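Local coordinates for ribokinase (Thermotoga maritima, PDB 1VM7), which probably catalyses the magnesium-dependent transfer of a phosphate group from ATP to O-5 of D-ribose, as a homodimeric member of the PfkB carbohydrate kinase family, at residues G54-V59 with L292-S297; Y186-E191 with N222-L227. All blocks are in the same frame, centred on the assembly; numbering follows the deposited sequence.

Contact 1. Residues G54-V59 with L292-S297; sequences GANQAV and LGAQSS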
loop_
_atom_site.group_PDB
_atom_site.type_symbol
_atom_site.label_atom_id
_atom_site.label_comp_id
_atom_site.label_asym_id
_atom_site.label_seq_id
_atom_site.Cartn_x
_atom_site.Cartn_y
_atom_site.Cartn_z
ATOM N N GLY A 54 12.558 15.211 0.912
ATOM C CA GLY A 54 12.571 16.410 0.087
ATOM C C GLY A 54 11.356 17.253 0.337
ATOM O O GLY A 54 11.468 18.455 0.623
ATOM N N ALA A 55 10.189 16.625 0.219
ATOM C CA ALA A 55 8.920 17.327 0.363
ATOM C C ALA A 55 8.729 17.891 1.738
ATOM O O ALA A 55 8.181 18.978 1.917
ATOM C CB ALA A 55 7.767 16.393 0.040
ATOM N N ASN A 56 9.137 17.120 2.736
ATOM C CA ASN A 56 9.014 17.574 4.093
ATOM C C ASN A 56 9.811 18.848 4.285
ATOM O O ASN A 56 9.355 19.784 4.956
ATOM C CB ASN A 56 9.460 16.515 5.108
ATOM C CG ASN A 56 8.576 15.323 5.131
ATOM O OD1 ASN A 56 7.475 15.319 4.546
ATOM N ND2 ASN A 56 9.049 14.269 5.800
ATOM N N GLN A 57 10.973 18.910 3.662
ATOM C CA GLN A 57 11.802 20.105 3.748
ATOM C C GLN A 57 11.258 21.264 2.929
ATOM O O GLN A 57 11.269 22.405 3.373
ATOM C CB GLN A 57 13.236 19.748 3.381
ATOM C CG GLN A 57 13.842 18.852 4.425
ATOM C CD GLN A 57 15.201 18.342 4.085
ATOM O OE1 GLN A 57 15.867 18.860 3.196
ATOM N NE2 GLN A 57 15.630 17.313 4.789
ATOM N N ALA A 58 10.790 20.991 1.723
ATOM C CA ALA A 58 10.161 22.031 0.901
ATOM C C ALA A 58 8.929 22.617 1.596
ATOM O O ALA A 58 8.726 23.838 1.627
ATOM C CB ALA A 58 9.773 21.479 -0.400
ATOM N N VAL A 59 8.092 21.748 2.129
ATOM C CA VAL A 59 6.877 22.183 2.846
ATOM C C VAL A 59 7.255 23.006 4.084
ATOM O O VAL A 59 6.554 23.961 4.449
ATOM C CB VAL A 59 5.994 20.971 3.243
ATOM C CG1 VAL A 59 4.840 21.388 4.185
ATOM C CG2 VAL A 59 5.435 20.303 2.032
ATOM N N LEU A 292 1.919 14.893 16.222
ATOM C CA LEU A 292 1.795 13.663 15.436
ATOM C C LEU A 292 2.010 13.935 13.976
ATOM O O LEU A 292 1.442 14.873 13.440
ATOM C CB LEU A 292 0.384 13.094 15.635
ATOM C CG LEU A 292 0.168 12.322 16.939
ATOM C CD2 LEU A 292 -1.329 12.038 17.099
ATOM N N GLY A 293 2.853 13.143 13.331
ATOM C CA GLY A 293 2.935 13.170 11.897
ATOM C C GLY A 293 4.170 13.830 11.370
ATOM O O GLY A 293 4.970 14.384 12.124
ATOM N N ALA A 294 4.305 13.735 10.049
ATOM C CA ALA A 294 5.391 14.327 9.326
ATOM C C ALA A 294 5.010 15.764 8.971
ATOM O O ALA A 294 5.247 16.683 9.751
ATOM C CB ALA A 294 5.735 13.483 8.063
ATOM N N GLN A 295 4.407 15.968 7.809
ATOM C CA GLN A 295 4.134 17.333 7.345
ATOM C C GLN A 295 3.082 18.016 8.183
ATOM O O GLN A 295 3.082 19.253 8.351
ATOM C CB GLN A 295 3.738 17.365 5.871
ATOM C CG GLN A 295 4.879 16.896 4.974
ATOM C CD GLN A 295 4.531 16.911 3.533
ATOM O OE1 GLN A 295 3.486 17.455 3.139
ATOM N NE2 GLN A 295 5.410 16.315 2.692
ATOM N N SER A 296 2.191 17.222 8.740
ATOM C CA SER A 296 1.221 17.775 9.654
ATOM C C SER A 296 1.861 18.385 10.930
ATOM O O SER A 296 1.223 19.176 11.581
ATOM C CB SER A 296 0.160 16.726 10.026
ATOM O OG SER A 296 0.705 15.742 10.879
ATOM N N SER A 297 3.098 18.031 11.277
ATOM C CA SER A 297 3.744 18.599 12.468
ATOM C C SER A 297 4.454 19.935 12.234
ATOM O O SER A 297 4.978 20.519 13.176
ATOM C CB SER A 297 4.799 17.639 13.024
ATOM O OG SER A 297 5.895 17.604 12.108
#

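Contact 2. Residues Y186-E191 with N222-L227; sequences YLTPNE and NVIVKL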
loop_
_atom_site.group_PDB
_atom_site.type_symbol
_atom_site.label_atom_id
_atom_site.label_comp_id
_atom_site.label_asym_id
_atom_site.label_seq_id
_atom_site.Cartn_x
_atom_site.Cartn_y
_atom_site.Cartn_z
ATOM N N TYR A 186 26.980 22.781 3.957
ATOM C CA TYR A 186 26.452 22.161 5.173
ATOM C C TYR A 186 26.207 20.679 4.951
ATOM O O TYR A 186 25.578 20.274 3.954
ATOM C CB TYR A 186 25.140 22.835 5.635
ATOM C CG TYR A 186 25.338 24.243 6.114
ATOM C CD1 TYR A 186 25.279 25.307 5.230
ATOM C CD2 TYR A 186 25.629 24.512 7.444
ATOM C CE1 TYR A 186 25.479 26.591 5.648
ATOM C CE2 TYR A 186 25.854 25.807 7.870
ATOM C CZ TYR A 186 25.764 26.847 6.965
ATOM O OH TYR A 186 25.984 28.154 7.366
ATOM N N LEU A 187 26.727 19.872 5.878
ATOM C CA LEU A 187 26.381 18.459 5.967
ATOM C C LEU A 187 25.620 18.282 7.272
ATOM O O LEU A 187 26.089 18.701 8.324
ATOM C CB LEU A 187 27.648 17.594 5.975
ATOM C CG LEU A 187 27.447 16.074 5.960
ATOM C CD1 LEU A 187 26.978 15.632 4.611
ATOM C CD2 LEU A 187 28.714 15.339 6.349
ATOM N N THR A 188 24.452 17.659 7.217
ATOM C CA THR A 188 23.540 17.666 8.380
ATOM C C THR A 188 23.141 16.252 8.798
ATOM O O THR A 188 21.987 15.893 8.722
ATOM C CB THR A 188 22.259 18.494 8.083
ATOM O OG1 THR A 188 21.472 17.840 7.076
ATOM C CG2 THR A 188 22.614 19.907 7.597
ATOM N N PRO A 189 24.103 15.427 9.217
ATOM C CA PRO A 189 23.741 14.073 9.600
ATOM C C PRO A 189 23.110 14.052 10.979
ATOM O O PRO A 189 23.424 14.899 11.788
ATOM C CB PRO A 189 25.102 13.359 9.653
ATOM C CG PRO A 189 26.017 14.444 10.110
ATOM C CD PRO A 189 25.541 15.683 9.422
ATOM N N ASN A 190 22.222 13.102 11.231
ATOM C CA ASN A 190 21.830 12.788 12.598
ATOM C C ASN A 190 22.875 11.840 13.179
ATOM O O ASN A 190 23.876 11.539 12.530
ATOM C CB ASN A 190 20.414 12.191 12.660
ATOM C CG ASN A 190 20.300 10.805 12.022
ATOM O OD1 ASN A 190 21.262 10.031 11.972
ATOM N ND2 ASN A 190 19.094 10.487 11.527
ATOM N N GLU A 191 22.654 11.366 14.402
ATOM C CA GLU A 191 23.696 10.643 15.118
ATOM C C GLU A 191 23.991 9.270 14.511
ATOM O O GLU A 191 25.151 8.866 14.383
ATOM C CB GLU A 191 23.340 10.521 16.591
ATOM C CG GLU A 191 24.460 9.897 17.398
ATOM C CD GLU A 191 24.432 10.294 18.847
ATOM O OE1 GLU A 191 23.382 10.796 19.317
ATOM O OE2 GLU A 191 25.477 10.116 19.495
ATOM N N ASN A 222 30.684 23.285 6.773
ATOM C CA ASN A 222 30.051 23.199 8.092
ATOM C C ASN A 222 29.426 21.825 8.272
ATOM O O ASN A 222 28.724 21.338 7.366
ATOM C CB ASN A 222 28.911 24.211 8.238
ATOM C CG ASN A 222 29.369 25.649 8.192
ATOM O OD1 ASN A 222 29.667 26.245 9.229
ATOM N ND2 ASN A 222 29.430 26.221 6.985
ATOM N N VAL A 223 29.665 21.191 9.415
ATOM C CA VAL A 223 28.860 20.019 9.785
ATOM C C VAL A 223 27.877 20.380 10.894
ATOM O O VAL A 223 28.256 20.913 11.922
ATOM C CB VAL A 223 29.718 18.815 10.264
ATOM C CG1 VAL A 223 28.801 17.580 10.468
ATOM C CG2 VAL A 223 30.826 18.513 9.266
ATOM N N ILE A 224 26.607 20.066 10.677
ATOM C CA ILE A 224 25.596 20.223 11.717
ATOM C C ILE A 224 25.128 18.836 12.087
ATOM O O ILE A 224 24.481 18.160 11.297
ATOM C CB ILE A 224 24.392 21.046 11.240
ATOM C CG1 ILE A 224 24.838 22.447 10.816
ATOM C CG2 ILE A 224 23.336 21.150 12.344
ATOM C CD1 ILE A 224 23.733 23.227 10.132
ATOM N N VAL A 225 25.456 18.401 13.291
ATOM C CA VAL A 225 25.023 17.083 13.719
ATOM C C VAL A 225 23.757 17.215 14.557
ATOM O O VAL A 225 23.785 17.797 15.619
ATOM C CB VAL A 225 26.099 16.330 14.508
ATOM C CG1 VAL A 225 25.699 14.864 14.672
ATOM C CG2 VAL A 225 27.474 16.441 13.802
ATOM N N LYS A 226 22.653 16.657 14.067
ATOM C CA LYS A 226 21.392 16.695 14.797
ATOM C C LYS A 226 21.405 15.609 15.848
ATOM O O LYS A 226 21.445 14.434 15.504
ATOM C CB LYS A 226 20.222 16.480 13.853
ATOM C CG LYS A 226 20.259 17.360 12.586
ATOM C CD LYS A 226 19.042 17.095 11.693
ATOM C CE LYS A 226 19.426 16.856 10.211
ATOM N NZ LYS A 226 18.238 16.465 9.392
ATOM N N LEU A 227 21.366 15.983 17.127
ATOM C CA LEU A 227 21.468 14.986 18.218
ATOM C C LEU A 227 20.179 14.689 18.984
ATOM O O LEU A 227 20.245 14.133 20.067
ATOM C CB LEU A 227 22.562 15.376 19.231
ATOM C CG LEU A 227 23.930 15.808 18.704
ATOM C CD1 LEU A 227 24.812 16.270 19.866
ATOM C CD2 LEU A 227 24.577 14.666 17.941
HETATM O O HOH W 1 20.246 11.362 16.001
#

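Contact 1. Residues G54-V59 with L292-S297
Gln295 reaches out of the loop 292-297 and sets its amide against one turn of helix 53-65, meeting Ala55, Asn56 and Val59. The polar part is one hydrogen bond: NE2 of Gln295 donates to OD1 of Asn56 at 2.9 Å, with 153° at the hydrogen. The donor lies in the carbonyl plane of Asn56 and the acceptor in the amide plane of Gln295, yet the two amides stand almost perpendicular, 89° apart. Extended beyond CG, the glutamine crosses the asparagine at about a right angle, and its CG comes within 3.1 Å of Asn56 OD1.

Apolar groups flank both ends of the glutamine amide. Ala55 CB lies 3.5 Å from Gln295 NE2, and Val59 CG2 is 3.6 Å from Gln295 OE1. Separately, at the nitrogen end of the asparagine, Ala294 CB approaches Asn56 ND2 at 4.1 Å.

Inside the loop, the carbonyl O of Ala294 takes two hydrogen bonds from Ser297, from OG at 2.6 Å and from the backbone N, tying the short 3-10 turn together. Gly293, whose backbone angles leave no room for a CB beside the carbonyl O of Leu292, hydrogen-bonds through its N to Asp252. Gly293 and Ser297 are predicted potassium ligands.

Gly54-Asn56 belong to the GGKGAN motif of the predicted sugar site, and ND2 of Asn56 hydrogen-bonds to Asp258, the predicted proton acceptor. With Gln295 on its oxygen and Asp258 on its nitrogen, the Asn56 amide has its rotation fixed, consistent with a second-shell role for Gln295, joining the loop of the predicted potassium site to the predicted sugar site.

Contact 2. Residues Y186-E191 with N222-L227
Tyr186 and Asn222 run side by side from neighbouring strands, pointing the same way, and stack flat group on flat group. The ring and amide planes are only 13° apart. ND2 of Asn222 lies 3.6 Å above the ring plane of Tyr186, offset toward its rim. CB of Asn222 is 3.4 Å from Tyr186 CD2. In both residues CG is anti to the carbonyl carbon (chi1 -68° in Tyr186), which leans the two groups in the same direction. The amide is hydrogen-bonded from outside, OD1 by Asn236 and ND2 by the carbonyl of Asp185. Ile224 sends CD1 to Tyr186 CD2 at 3.5 Å, and Phe264 meets the tyrosine edge-to-face. An alanine in place of Tyr186 would probably leave the Asn222 amide without its stacking partner and open a gap beside Ile224 CD1.

Leu187 N hydrogen-bonds to Asn222 O, and Ile224 N to Leu187 O at 2.8 Å, so the strands pair in parallel within the nine-stranded central sheet of the ribokinase fold, joined by a beta-alpha-beta crossover through helices 191-202 and 208-217. Leu187 and Val223 share the sheet face covered by helix 208-217; Tyr186 and Ile224 pack against helix 256-269 on the other. Past Leu187, Pro189 O still accepts from Lys226 N at 3.0 Å, and Pro189 CD lies 3.9 Å from Val223 CG1.

Lys226 bends at its third torsion (chi3 -131°), passing CE 3.1 Å from Thr188 O and crossing the threonine on the way to Asp169, its salt-bridge partner, and to Asn261. Both also hydrogen-bond to Thr188 OG1. Asn190, a predicted ATP ligand like Lys226, turns its OD1 away from the strand to cap Glu193 N at the start of helix 191-202.

The two contacts share no element: contact 1 sets a helix start against a loop, contact 2 pairs two strands of the central sheet. Their centres are 19 Å apart, and their nearest atoms about 5 Å, without touching. Contact 1 is buried and small, its polar part a single hydrogen bond between two side-chain amides; contact 2 buries about three times as much surface, is held by backbone hydrogen bonds, and runs from a buried strand pair to a more open end at Glu191. Asp258 relates the two: Asn56 of contact 1 hydrogen-bonds to it, and its side chain is about 6 Å from that of Lys226 in contact 2, consistent with the predicted sugar and nucleotide sites meeting there.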